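Local coordinates for protein phenylalanine--tRNA ligase beta subunit (Bacteroides fragilis, PDB 3IG2) that forms, with the alpha subunit, the tetrameric synthetase that joins phenylalanine to its cognate tRNA at the expense of ATP, and appears here as a core-domain fragment, at residues L12-L17 / K85-G90. Sequence-based numbering, arbitrary orientation.
Sequences LVAEQL and KFFEFG
Leu17 CD1 lies over one face of the Phe87 ring, and the tight part of this contact is built on that pair. The CD1 methyl of Leu17 sits 4.0 Å from the centroid of the Phe87 ring, 23° off the normal, a CH-pi contact displaced toward the rim; the closest ring atom is CG of Phe87, 3.7 Å from CD1 of Leu17. The CB of Leu17 adds a second touch farther round the ring, 3.8 Å from CD2 of Phe87. With chi1 at 72°, CG of Phe87 stands between its own backbone N and carbonyl carbon, and the ring reaches across to the helix from there. One turn back, Ala14 meets the far end of the same ring, its CB 3.9 Å from CZ of Phe87. Packing is looser toward Val13, where CG1 of Val13 approaches the Phe89 ring at an oblique angle, 4.3 Å from CZ of Phe89. Phe89 is partly exposed; Trp209 meets it edge-to-face and Gln10 touches it from earlier in the helix. Segment 12-17 runs nearly antiparallel to 85-90, at 170° with the axes 10.2 Å apart at their closest, and helix 6-19 lies against one face of the mixed sheet in this class II synthetase-like core. Leu117 of the adjacent strand 109-121 touches both Leu17 and Phe87. On the strand, Glu88 OE2 makes a salt bridge with Arg62 NH1 and accepts a hydrogen bond from Asn27 N. No hydrogen bond or salt bridge links 12-17 to 85-90, which suggests that dispersion and buried apolar surface, aliphatic as well as aromatic, hold these two segments together.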
loop_
_atom_site.group_PDB
_atom_site.type_symbol
_atom_site.label_atom_id
_atom_site.label_comp_id
_atom_site.label_asym_id
_atom_site.label_seq_id
_atom_site.Cartn_x
_atom_site.Cartn_y
_atom_site.Cartn_z
ATOM N N LEU B 12 -15.312 5.943 11.416
ATOM C CA LEU B 12 -14.725 6.292 10.126
ATOM C C LEU B 12 -13.266 6.737 10.311
ATOM O O LEU B 12 -12.375 6.310 9.570
ATOM C CB LEU B 12 -15.552 7.388 9.461
ATOM C CG LEU B 12 -16.496 7.125 8.264
ATOM C CD1 LEU B 12 -16.820 5.640 7.953
ATOM C CD2 LEU B 12 -17.779 7.975 8.371
ATOM N N VAL B 13 -13.025 7.574 11.321
ATOM C CA VAL B 13 -11.660 8.054 11.611
ATOM C C VAL B 13 -10.732 6.938 12.080
ATOM O O VAL B 13 -9.565 6.895 11.673
ATOM C CB VAL B 13 -11.668 9.252 12.587
ATOM C CG1 VAL B 13 -10.266 9.574 13.086
ATOM C CG2 VAL B 13 -12.253 10.492 11.875
ATOM N N ALA B 14 -11.271 6.021 12.888
ATOM C CA ALA B 14 -10.537 4.848 13.348
ATOM C C ALA B 14 -10.128 3.962 12.180
ATOM O O ALA B 14 -8.971 3.520 12.113
ATOM C CB ALA B 14 -11.355 4.053 14.354
ATOM N N GLU B 15 -11.066 3.699 11.271
ATOM C CA GLU B 15 -10.794 2.881 10.088
ATOM C C GLU B 15 -9.719 3.524 9.218
ATOM O O GLU B 15 -8.833 2.832 8.696
ATOM C CB GLU B 15 -12.074 2.639 9.282
ATOM C CG GLU B 15 -13.176 1.909 10.074
ATOM C CD GLU B 15 -14.412 1.570 9.230
ATOM O OE1 GLU B 15 -14.620 2.225 8.184
ATOM O OE2 GLU B 15 -15.172 0.639 9.599
ATOM N N GLN B 16 -9.791 4.851 9.072
ATOM C CA GLN B 16 -8.812 5.582 8.285
ATOM C C GLN B 16 -7.422 5.516 8.909
ATOM O O GLN B 16 -6.437 5.254 8.214
ATOM C CB GLN B 16 -9.225 7.031 8.127
ATOM C CG GLN B 16 -8.195 7.874 7.414
ATOM C CD GLN B 16 -8.647 9.307 7.287
ATOM O OE1 GLN B 16 -8.161 10.186 7.998
ATOM N NE2 GLN B 16 -9.615 9.542 6.420
ATOM N N LEU B 17 -7.346 5.725 10.220
ATOM C CA LEU B 17 -6.071 5.659 10.925
ATOM C C LEU B 17 -5.469 4.251 10.888
ATOM O O LEU B 17 -4.262 4.107 10.649
ATOM C CB LEU B 17 -6.212 6.170 12.372
ATOM C CG LEU B 17 -6.474 7.672 12.501
ATOM C CD1 LEU B 17 -6.847 8.088 13.921
ATOM C CD2 LEU B 17 -5.253 8.462 12.008
ATOM N N LYS B 85 2.740 4.138 15.729
ATOM C CA LYS B 85 1.658 5.068 15.466
ATOM C C LYS B 85 0.423 4.655 16.220
ATOM O O LYS B 85 -0.194 3.631 15.904
ATOM C CB LYS B 85 1.345 5.141 13.975
ATOM C CG LYS B 85 2.540 5.546 13.160
ATOM C CD LYS B 85 2.119 6.095 11.816
ATOM C CE LYS B 85 2.055 5.014 10.812
ATOM N NZ LYS B 85 3.398 4.849 10.240
ATOM N N PHE B 86 0.062 5.476 17.209
ATOM C CA PHE B 86 -1.021 5.171 18.106
ATOM C C PHE B 86 -2.110 6.239 18.071
ATOM O O PHE B 86 -1.840 7.411 17.814
ATOM C CB PHE B 86 -0.502 5.120 19.546
ATOM C CG PHE B 86 0.424 3.976 19.832
ATOM C CD1 PHE B 86 0.254 2.734 19.225
ATOM C CD2 PHE B 86 1.450 4.129 20.750
ATOM C CE1 PHE B 86 1.119 1.660 19.521
ATOM C CE2 PHE B 86 2.309 3.070 21.065
ATOM C CZ PHE B 86 2.148 1.837 20.441
ATOM N N PHE B 87 -3.340 5.826 18.351
ATOM C CA PHE B 87 -4.396 6.784 18.586
ATOM C C PHE B 87 -5.291 6.324 19.722
ATOM O O PHE B 87 -5.399 5.123 19.992
ATOM C CB PHE B 87 -5.203 7.097 17.308
ATOM C CG PHE B 87 -6.102 5.990 16.845
ATOM C CD1 PHE B 87 -7.434 5.956 17.227
ATOM C CD2 PHE B 87 -5.626 5.002 15.970
ATOM C CE1 PHE B 87 -8.279 4.941 16.791
ATOM C CE2 PHE B 87 -6.460 3.970 15.535
ATOM C CZ PHE B 87 -7.794 3.934 15.942
ATOM N N GLU B 88 -5.932 7.284 20.386
ATOM C CA GLU B 88 -6.816 6.954 21.476
ATOM C C GLU B 88 -7.955 7.937 21.502
ATOM O O GLU B 88 -7.729 9.128 21.386
ATOM C CB GLU B 88 -6.059 6.948 22.808
ATOM C CG GLU B 88 -6.977 6.747 24.027
ATOM C CD GLU B 88 -6.201 6.602 25.321
ATOM O OE1 GLU B 88 -4.977 6.912 25.304
ATOM O OE2 GLU B 88 -6.813 6.168 26.340
ATOM N N PHE B 89 -9.181 7.415 21.596
ATOM C CA PHE B 89 -10.335 8.221 21.964
ATOM C C PHE B 89 -10.578 8.084 23.463
ATOM O O PHE B 89 -10.591 6.973 23.995
ATOM C CB PHE B 89 -11.576 7.733 21.255
ATOM C CG PHE B 89 -11.607 8.042 19.801
ATOM C CD1 PHE B 89 -12.163 9.210 19.353
ATOM C CD2 PHE B 89 -11.115 7.133 18.881
ATOM C CE1 PHE B 89 -12.199 9.520 18.013
ATOM C CE2 PHE B 89 -11.150 7.415 17.512
ATOM C CZ PHE B 89 -11.700 8.629 17.077
ATOM N N GLY B 90 -10.780 9.202 24.145
ATOM C CA GLY B 90 -11.051 9.125 25.571
ATOM C C GLY B 90 -11.514 10.428 26.183
ATOM O O GLY B 90 -11.282 11.508 25.628
#